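Local coordinates for uncharacterized protein (Bacteroides vulgatus, PDB 4FMR) that is of unknown function but probably binds DNA, pairing an IHF/HU-like DNA-binding domain with a C-terminal domain of immunoglobulin-like fold, at residues 161-166 with 196-201. Sequence-based numbering, arbitrary orientation.
Sequences LTVAGT and SRLIIL
The flat peptide group joining L161 to T162 has the forked end of L198 over one of its faces, at the carbonyl end; no atom of 196-201 comes within 4.5 Å of the other face. CD2 of L198 stands almost directly above L161 O, at 3.6 Å. L198 CD1 meets L161 O at the same distance of 3.6 Å, but obliquely, and at the rim of the group L198 CD2 comes to 4.4 Å from T162 CA. This contact belongs to the Ig-like beta sandwich: 161-166 is part of the crossover from strand 153-159 of one sheet to strand 171-176 of the other, and L198 points inward from strand 197-201, also touching V215 of the facing sheet. L161 CB hangs from the same face of the peptide as the fork and packs on L198 CG at 3.9 Å. With CG beside its backbone N (chi1 -59°) and CD1 extended away from CA (chi2 176°), L198 can reach both L161 and V163. No hydrogen bond joins the segments; the 203 Å² they bury comes mainly from leucine methyls lying on a peptide carbonyl and from two apolar pairs. Three polar atoms of the loop backbone bond to neighbours: V163 N to N193 OD1, and T162 O and A164 N to T217 OG1. An alanine in place of L198 would remove the fork and would probably open a gap over that face of the L161 carbonyl, depriving V163 of its apolar partner on strand 197-201. That last contact is the looser of the two apolar pairs, V163 CG2 lying 4.3 Å from L198 CD1.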
# COMPACT_ATOMS: atom_id res chain seq x y z
N LEU B 161 -13.14 -15.30 20.36
CA LEU B 161 -12.18 -14.27 20.78
C LEU B 161 -12.65 -13.49 22.03
O LEU B 161 -11.83 -12.72 22.55
CB LEU B 161 -11.93 -13.28 19.61
CG LEU B 161 -11.17 -13.82 18.39
CD1 LEU B 161 -10.90 -12.70 17.38
CD2 LEU B 161 -9.83 -14.44 18.78
N THR B 162 -13.91 -13.69 22.51
CA THR B 162 -14.48 -12.98 23.67
C THR B 162 -13.51 -12.99 24.85
O THR B 162 -13.06 -14.07 25.25
CB THR B 162 -15.85 -13.57 24.10
OG1 THR B 162 -16.73 -13.59 22.98
CG2 THR B 162 -16.52 -12.79 25.23
N VAL B 163 -13.18 -11.81 25.38
CA VAL B 163 -12.29 -11.69 26.54
C VAL B 163 -13.16 -11.88 27.81
O VAL B 163 -14.06 -11.09 28.07
CB VAL B 163 -11.49 -10.35 26.52
CG1 VAL B 163 -10.70 -10.16 27.81
CG2 VAL B 163 -10.55 -10.29 25.31
N ALA B 164 -12.96 -12.98 28.53
CA ALA B 164 -13.75 -13.31 29.73
C ALA B 164 -12.92 -14.09 30.74
O ALA B 164 -11.92 -14.71 30.36
CB ALA B 164 -14.99 -14.11 29.35
N GLY B 165 -13.33 -14.05 32.01
CA GLY B 165 -12.63 -14.73 33.08
C GLY B 165 -12.07 -13.84 34.17
O GLY B 165 -11.74 -12.68 33.94
N THR B 166 -11.93 -14.43 35.36
CA THR B 166 -11.42 -13.81 36.59
C THR B 166 -9.89 -13.63 36.61
O THR B 166 -9.40 -12.70 37.24
CB THR B 166 -11.83 -14.67 37.79
OG1 THR B 166 -11.36 -16.01 37.59
CG2 THR B 166 -13.34 -14.67 38.03
N SER B 196 -16.79 -13.67 17.42
CA SER B 196 -16.25 -13.56 16.06
C SER B 196 -15.57 -12.21 15.76
O SER B 196 -14.98 -12.08 14.68
CB SER B 196 -17.36 -13.79 15.04
OG SER B 196 -17.75 -15.15 15.00
N ARG B 197 -15.65 -11.23 16.68
CA ARG B 197 -15.10 -9.90 16.43
C ARG B 197 -14.83 -9.09 17.71
O ARG B 197 -15.71 -8.89 18.56
CB ARG B 197 -16.10 -9.13 15.55
CG ARG B 197 -15.83 -7.66 15.31
CD ARG B 197 -16.88 -7.09 14.37
NE ARG B 197 -18.23 -7.29 14.90
CZ ARG B 197 -19.34 -6.92 14.29
NH1 ARG B 197 -19.29 -6.34 13.10
NH2 ARG B 197 -20.52 -7.15 14.86
N LEU B 198 -13.60 -8.59 17.81
CA LEU B 198 -13.18 -7.67 18.87
C LEU B 198 -12.87 -6.32 18.29
O LEU B 198 -12.13 -6.24 17.31
CB LEU B 198 -11.94 -8.15 19.66
CG LEU B 198 -11.96 -9.46 20.41
CD1 LEU B 198 -10.58 -9.73 21.03
CD2 LEU B 198 -13.06 -9.50 21.46
N ILE B 199 -13.36 -5.25 18.93
CA ILE B 199 -13.00 -3.88 18.60
C ILE B 199 -12.21 -3.35 19.78
O ILE B 199 -12.68 -3.38 20.93
CB ILE B 199 -14.16 -2.95 18.16
CG1 ILE B 199 -14.91 -3.56 16.95
CG2 ILE B 199 -13.58 -1.54 17.81
CD1 ILE B 199 -16.16 -2.83 16.48
N ILE B 200 -10.98 -2.91 19.52
CA ILE B 200 -10.14 -2.39 20.58
C ILE B 200 -9.72 -0.98 20.24
O ILE B 200 -9.76 -0.59 19.08
CB ILE B 200 -8.88 -3.31 20.89
CG1 ILE B 200 -7.92 -3.41 19.68
CG2 ILE B 200 -9.31 -4.69 21.41
CD1 ILE B 200 -6.53 -4.01 19.91
N LEU B 201 -9.33 -0.20 21.26
CA LEU B 201 -8.71 1.11 21.12
C LEU B 201 -7.24 0.92 21.41
O LEU B 201 -6.92 0.44 22.48
CB LEU B 201 -9.33 2.20 22.03
CG LEU B 201 -8.71 3.63 21.84
CD1 LEU B 201 -8.89 4.14 20.42
CD2 LEU B 201 -9.34 4.63 22.78